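Local atomic coordinates of putative thioesterase (Novosphingobium aromaticivorans, PDB entry 3CJY), a protein that probably hydrolyses acyl-CoA thioesters with two consecutive hotdog-type domains and binds calcium. Residues A[122-127]-A[165-170]; A[218-223]-A[238-243]. All coordinates share one frame; numbering follows the deposited sequence.

Following the chain from the N terminus, the proline-rich segment 122-127 comes first, in the long connection between strands 116-117 and 149-153. Interaction 1 brings it back against strand 163-170, closing a loop of 37 residues that includes strand 149-153. Interaction 2 begins only after that loop is complete: it joins the two arms of the hairpin formed by strands 220-230 and 233-241, with 14 residues between its segments. The two contacts therefore follow in series, neither nesting nor crossing. In space their centres lie about 6 Å apart, because strands 163-170 and 220-230 are neighbours in one antiparallel sheet, linked by a Leu166-Cys222 backbone hydrogen bond, and the side chains of Gln126 and Gln243 add another.

Interaction 1: residues A[122-127]-A[165-170]; sequences PPVPQP and RLWLRR
Pro127 lies over one face of the Trp167 indole, while the carbonyl oxygen of Pro125 meets its edge. The proline CG stands 3.8 Å from the centroid of the six-membered ring and 14° off its normal, a CH-pi contact, and CD of Pro127 extends the cover toward CE2 and CZ2. At the edge, Trp167 NE1 donates a hydrogen bond of 2.9 Å to Pro125 O; the acceptor lies close to the ring plane and the N-H in the carbonyl plane, so face and edge are fixed together. Val124 adds its CG2 methyl at an oblique angle, 3.8 Å from Trp167 CZ2. The second flat group is the Arg165 guanidinium, which carries Pro122 on one face, with Pro122 CB 3.7 Å from Arg165 CZ. The arginine chain runs extended from CG to NE (chi2 168°, chi3 164°), carrying the guanidinium past Val124, whose CG1 touches Arg165 CD at 4.0 Å, to reach that proline. Its NE is engaged in a salt bridge with Asp223. A leucine in place of Trp167 would lose the indole N-H and would probably leave Pro125 O without this donor and a gap beneath the Pro127 ring. Pro123 centres an inverse gamma turn in this irregular segment, which packs against the sheet of the C-terminal hotdog domain. There strand 163-170 runs between strands 149-153 and 220-230, with Trp167 also touching Leu221 while Leu168, on the other face, packs against Phe184 of helix 178-185.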
loop_
_atom_site.group_PDB
_atom_site.type_symbol
_atom_site.label_atom_id
_atom_site.label_comp_id
_atom_site.label_asym_id
_atom_site.label_seq_id
_atom_site.Cartn_x
_atom_site.Cartn_y
_atom_site.Cartn_z
ATOM N N PRO A 122 -14.685 7.791 -12.232
ATOM C CA PRO A 122 -15.705 7.031 -12.959
ATOM C C PRO A 122 -16.984 7.870 -13.113
ATOM O O PRO A 122 -17.278 8.709 -12.262
ATOM C CB PRO A 122 -15.953 5.818 -12.062
ATOM C CG PRO A 122 -15.541 6.274 -10.667
ATOM C CD PRO A 122 -14.405 7.227 -10.897
ATOM N N PRO A 123 -17.738 7.647 -14.201
ATOM C CA PRO A 123 -18.899 8.481 -14.460
ATOM C C PRO A 123 -20.155 8.103 -13.704
ATOM O O PRO A 123 -21.180 7.837 -14.295
ATOM C CB PRO A 123 -19.101 8.312 -15.964
ATOM C CG PRO A 123 -18.638 7.003 -16.268
ATOM C CD PRO A 123 -17.473 6.711 -15.307
ATOM N N VAL A 124 -20.092 8.179 -12.400
ATOM C CA VAL A 124 -21.223 7.788 -11.543
ATOM C C VAL A 124 -22.208 8.959 -11.414
ATOM O O VAL A 124 -21.836 10.089 -11.634
ATOM C CB VAL A 124 -20.741 7.345 -10.150
ATOM C CG1 VAL A 124 -19.696 6.233 -10.243
ATOM C CG2 VAL A 124 -20.158 8.504 -9.343
ATOM N N PRO A 125 -23.470 8.704 -11.040
ATOM C CA PRO A 125 -24.385 9.811 -10.803
ATOM C C PRO A 125 -23.934 10.636 -9.627
ATOM O O PRO A 125 -23.246 10.134 -8.777
ATOM C CB PRO A 125 -25.736 9.115 -10.460
ATOM C CG PRO A 125 -25.541 7.661 -10.805
ATOM C CD PRO A 125 -24.044 7.407 -10.663
ATOM N N GLN A 126 -24.296 11.903 -9.617
ATOM C CA GLN A 126 -24.027 12.783 -8.467
ATOM C C GLN A 126 -24.775 12.287 -7.215
ATOM O O GLN A 126 -25.736 11.534 -7.334
ATOM C CB GLN A 126 -24.365 14.231 -8.821
ATOM C CG GLN A 126 -23.318 14.842 -9.758
ATOM C CD GLN A 126 -22.074 15.289 -9.005
ATOM O OE1 GLN A 126 -22.136 16.281 -8.263
ATOM N NE2 GLN A 126 -20.944 14.552 -9.156
ATOM N N PRO A 127 -24.352 12.719 -6.024
ATOM C CA PRO A 127 -24.929 12.189 -4.793
ATOM C C PRO A 127 -26.431 12.253 -4.677
ATOM O O PRO A 127 -27.053 11.281 -4.211
ATOM C CB PRO A 127 -24.275 13.027 -3.713
ATOM C CG PRO A 127 -22.951 13.396 -4.288
ATOM C CD PRO A 127 -23.159 13.551 -5.744
ATOM N N ARG A 165 -18.833 1.130 -5.414
ATOM C CA ARG A 165 -18.724 2.600 -5.449
ATOM C C ARG A 165 -19.808 3.230 -4.594
ATOM O O ARG A 165 -20.993 3.030 -4.813
ATOM C CB ARG A 165 -18.778 3.116 -6.868
ATOM C CG ARG A 165 -17.660 2.628 -7.722
ATOM C CD ARG A 165 -17.819 2.889 -9.194
ATOM N NE ARG A 165 -16.534 2.728 -9.846
ATOM C CZ ARG A 165 -16.363 2.312 -11.081
ATOM N NH1 ARG A 165 -17.413 1.957 -11.796
ATOM N NH2 ARG A 165 -15.141 2.227 -11.577
ATOM N N LEU A 166 -19.362 3.889 -3.530
ATOM C CA LEU A 166 -20.244 4.539 -2.564
ATOM C C LEU A 166 -19.946 6.039 -2.450
ATOM O O LEU A 166 -18.782 6.449 -2.479
ATOM C CB LEU A 166 -20.000 3.900 -1.177
ATOM C CG LEU A 166 -20.179 2.402 -1.077
ATOM C CD1 LEU A 166 -19.787 1.998 0.377
ATOM C CD2 LEU A 166 -21.583 2.029 -1.327
ATOM N N TRP A 167 -20.997 6.836 -2.295
ATOM C CA TRP A 167 -20.858 8.216 -1.884
ATOM C C TRP A 167 -20.914 8.203 -0.348
ATOM O O TRP A 167 -21.846 7.659 0.271
ATOM C CB TRP A 167 -21.961 9.127 -2.435
ATOM C CG TRP A 167 -21.842 9.495 -3.861
ATOM C CD1 TRP A 167 -22.638 9.072 -4.876
ATOM C CD2 TRP A 167 -20.879 10.369 -4.442
ATOM N NE1 TRP A 167 -22.255 9.651 -6.049
ATOM C CE2 TRP A 167 -21.150 10.423 -5.830
ATOM C CE3 TRP A 167 -19.815 11.094 -3.953
ATOM C CZ2 TRP A 167 -20.404 11.233 -6.707
ATOM C CZ3 TRP A 167 -19.070 11.881 -4.825
ATOM C CH2 TRP A 167 -19.370 11.948 -6.171
ATOM N N LEU A 168 -19.926 8.835 0.263
ATOM C CA LEU A 168 -19.818 8.917 1.719
ATOM C C LEU A 168 -19.735 10.352 2.188
ATOM O O LEU A 168 -19.078 11.165 1.589
ATOM C CB LEU A 168 -18.556 8.202 2.229
ATOM C CG LEU A 168 -18.406 6.740 1.828
ATOM C CD1 LEU A 168 -17.006 6.254 2.311
ATOM C CD2 LEU A 168 -19.545 5.873 2.346
ATOM N N ARG A 169 -20.433 10.651 3.269
ATOM C CA ARG A 169 -20.388 11.992 3.816
ATOM C C ARG A 169 -20.504 11.927 5.328
ATOM O O ARG A 169 -21.451 11.293 5.862
ATOM C CB ARG A 169 -21.513 12.855 3.255
ATOM C CG ARG A 169 -21.381 14.296 3.782
ATOM C CD ARG A 169 -22.387 15.230 3.187
ATOM N NE ARG A 169 -23.784 14.887 3.437
ATOM C CZ ARG A 169 -24.793 15.575 2.884
ATOM N NH1 ARG A 169 -24.525 16.612 2.102
ATOM N NH2 ARG A 169 -26.067 15.242 3.095
ATOM N N ARG A 170 -19.551 12.554 6.000
ATOM C CA ARG A 170 -19.608 12.671 7.474
ATOM C C ARG A 170 -20.770 13.565 7.874
ATOM O O ARG A 170 -20.901 14.727 7.410
ATOM C CB ARG A 170 -18.315 13.215 8.071
ATOM C CG ARG A 170 -17.216 12.177 8.095
ATOM C CD ARG A 170 -15.943 12.709 8.499
ATOM N NE ARG A 170 -15.998 13.169 9.856
ATOM C CZ ARG A 170 -14.918 13.278 10.621
ATOM N NH1 ARG A 170 -13.729 12.919 10.148
ATOM N NH2 ARG A 170 -15.035 13.702 11.869
#

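Interaction 2: residues A[218-223]-A[238-243]; sequences GWCLCD and VTLWDQ
Leu221 and Trp241 pack side by side in an antiparallel beta hairpin of the C-terminal hotdog domain, whose strand segments 220-223 and 238-241 run 4.8 Å apart at 167°. Leu221 and Trp241 form a hydrogen-bonded pair, as do Asp223 and Thr239, whereas Cys222 and Leu240 between them form a non-hydrogen-bonded pair. On the face bearing Leu221, its CD2 bump rests 3.7 Å from Trp241 CD1. The CD1-NE1 edge of the indole is turned to the partner strand and spans from Leu221 to Asp223, its six-membered ring pointing away from them, while the CG2 methyl of Thr239 comes over the rim of one ring face. On the other face, Leu240 CD2 fits between Cys220 and Cys222, 3.9 Å from Cys220 SG and 4.1 Å from Cys222 CB. The sulfur of Cys222, anti to its backbone N (chi1 175°), reaches Val238 CG2 at 4.0 Å. Helix 178-185 covers this side, with Phe184 against Cys220 and Leu240. Where the hairpin opens, two waters bridge Trp219 and Gln243: one joins Trp219 O to Gln243 N, the other Trp219 N to Gln243 OE1, and NE2 of the same amide is hydrogen-bonded to Gln126 OE1. Asp223 divides its carboxylate, giving OD1 to a salt bridge with Arg165, while OD2 turns its anti lone pair to Trp241 NE1 and accepts a 3.0 Å hydrogen bond 14° out of the ring plane.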
loop_
_atom_site.group_PDB
_atom_site.type_symbol
_atom_site.label_atom_id
_atom_site.label_comp_id
_atom_site.label_asym_id
_atom_site.label_seq_id
_atom_site.Cartn_x
_atom_site.Cartn_y
_atom_site.Cartn_z
ATOM N N GLY A 218 -17.787 17.767 2.451
ATOM C CA GLY A 218 -18.671 17.300 1.424
ATOM C C GLY A 218 -18.624 15.816 1.170
ATOM O O GLY A 218 -18.126 15.050 1.971
ATOM N N TRP A 219 -19.223 15.465 0.056
ATOM C CA TRP A 219 -19.291 14.095 -0.414
ATOM C C TRP A 219 -17.954 13.611 -0.937
ATOM O O TRP A 219 -17.188 14.355 -1.551
ATOM C CB TRP A 219 -20.309 13.951 -1.531
ATOM C CG TRP A 219 -21.711 14.110 -1.085
ATOM C CD1 TRP A 219 -22.506 15.192 -1.236
ATOM C CD2 TRP A 219 -22.488 13.126 -0.393
ATOM N NE1 TRP A 219 -23.761 14.955 -0.669
ATOM C CE2 TRP A 219 -23.757 13.690 -0.142
ATOM C CE3 TRP A 219 -22.229 11.816 0.049
ATOM C CZ2 TRP A 219 -24.779 12.971 0.488
ATOM C CZ3 TRP A 219 -23.213 11.128 0.712
ATOM C CH2 TRP A 219 -24.484 11.700 0.922
ATOM N N CYS A 220 -17.699 12.353 -0.642
ATOM C CA CYS A 220 -16.497 11.677 -1.124
ATOM C C CYS A 220 -16.933 10.426 -1.904
ATOM O O CYS A 220 -17.765 9.644 -1.399
ATOM C CB CYS A 220 -15.630 11.321 0.069
ATOM S SG CYS A 220 -14.177 10.305 -0.369
ATOM N N LEU A 221 -16.448 10.274 -3.139
ATOM C CA LEU A 221 -16.681 9.044 -3.885
ATOM C C LEU A 221 -15.611 8.050 -3.417
ATOM O O LEU A 221 -14.409 8.249 -3.651
ATOM C CB LEU A 221 -16.589 9.257 -5.384
ATOM C CG LEU A 221 -16.897 7.995 -6.169
ATOM C CD1 LEU A 221 -18.297 7.433 -5.878
ATOM C CD2 LEU A 221 -16.686 8.278 -7.655
ATOM N N CYS A 222 -16.107 6.960 -2.821
ATOM C CA CYS A 222 -15.307 5.860 -2.269
ATOM C C CYS A 222 -15.398 4.750 -3.331
ATOM O O CYS A 222 -16.374 4.006 -3.439
ATOM C CB CYS A 222 -15.840 5.442 -0.903
ATOM S SG CYS A 222 -15.007 4.004 -0.223
ATOM N N ASP A 223 -14.348 4.698 -4.141
ATOM C CA ASP A 223 -14.297 3.879 -5.354
ATOM C C ASP A 223 -13.350 2.697 -5.179
ATOM O O ASP A 223 -12.145 2.854 -5.293
ATOM C CB ASP A 223 -13.806 4.883 -6.439
ATOM C CG ASP A 223 -13.728 4.314 -7.836
ATOM O OD1 ASP A 223 -14.263 3.232 -8.087
ATOM O OD2 ASP A 223 -13.106 5.013 -8.680
ATOM N N VAL A 238 -8.627 1.156 -3.158
ATOM C CA VAL A 238 -9.632 2.261 -3.109
ATOM C C VAL A 238 -9.048 3.586 -3.563
ATOM O O VAL A 238 -7.865 3.876 -3.330
ATOM C CB VAL A 238 -10.239 2.438 -1.688
ATOM C CG1 VAL A 238 -9.150 2.744 -0.630
ATOM C CG2 VAL A 238 -11.343 3.477 -1.663
ATOM N N THR A 239 -9.867 4.335 -4.293
ATOM C CA THR A 239 -9.560 5.718 -4.677
ATOM C C THR A 239 -10.683 6.548 -4.069
ATOM O O THR A 239 -11.867 6.168 -4.129
ATOM C CB THR A 239 -9.501 5.924 -6.196
ATOM O OG1 THR A 239 -8.512 5.075 -6.782
ATOM C CG2 THR A 239 -9.188 7.377 -6.568
ATOM N N LEU A 240 -10.259 7.625 -3.427
ATOM C CA LEU A 240 -11.128 8.607 -2.803
ATOM C C LEU A 240 -11.107 9.891 -3.626
ATOM O O LEU A 240 -10.059 10.549 -3.803
ATOM C CB LEU A 240 -10.699 8.872 -1.367
ATOM C CG LEU A 240 -10.674 7.644 -0.442
ATOM C CD1 LEU A 240 -10.152 8.059 0.956
ATOM C CD2 LEU A 240 -12.070 7.025 -0.326
ATOM N N TRP A 241 -12.281 10.217 -4.165
ATOM C CA TRP A 241 -12.469 11.419 -4.931
ATOM C C TRP A 241 -13.382 12.406 -4.230
ATOM O O TRP A 241 -14.262 12.021 -3.425
ATOM C CB TRP A 241 -13.125 11.105 -6.288
ATOM C CG TRP A 241 -12.640 9.907 -7.023
ATOM C CD1 TRP A 241 -13.050 8.607 -6.838
ATOM C CD2 TRP A 241 -11.740 9.889 -8.156
ATOM N NE1 TRP A 241 -12.423 7.787 -7.742
ATOM C CE2 TRP A 241 -11.613 8.549 -8.558
ATOM C CE3 TRP A 241 -10.976 10.876 -8.823
ATOM C CZ2 TRP A 241 -10.792 8.163 -9.619
ATOM C CZ3 TRP A 241 -10.165 10.470 -9.898
ATOM C CH2 TRP A 241 -10.066 9.134 -10.257
ATOM N N ASP A 242 -13.258 13.697 -4.577
ATOM C CA ASP A 242 -14.275 14.656 -4.131
ATOM C C ASP A 242 -15.498 14.572 -5.029
ATOM O O ASP A 242 -15.605 13.689 -5.886
ATOM C CB ASP A 242 -13.779 16.097 -3.975
ATOM C CG ASP A 242 -13.438 16.779 -5.268
ATOM O OD1 ASP A 242 -13.644 16.194 -6.347
ATOM O OD2 ASP A 242 -12.968 17.941 -5.159
ATOM N N GLN A 243 -16.422 15.505 -4.887
ATOM C CA GLN A 243 -17.657 15.413 -5.679
ATOM C C GLN A 243 -17.495 15.894 -7.133
ATOM O O GLN A 243 -18.346 15.695 -7.989
ATOM C CB GLN A 243 -18.794 16.193 -4.974
ATOM C CG GLN A 243 -20.168 15.994 -5.602
ATOM C CD GLN A 243 -21.277 16.779 -4.910
ATOM O OE1 GLN A 243 -21.149 17.161 -3.758
ATOM N NE2 GLN A 243 -22.373 17.034 -5.632
HETATM O O HOH W 1 -16.579 16.936 -2.122
HETATM O O HOH W 2 -19.330 17.729 -1.760
#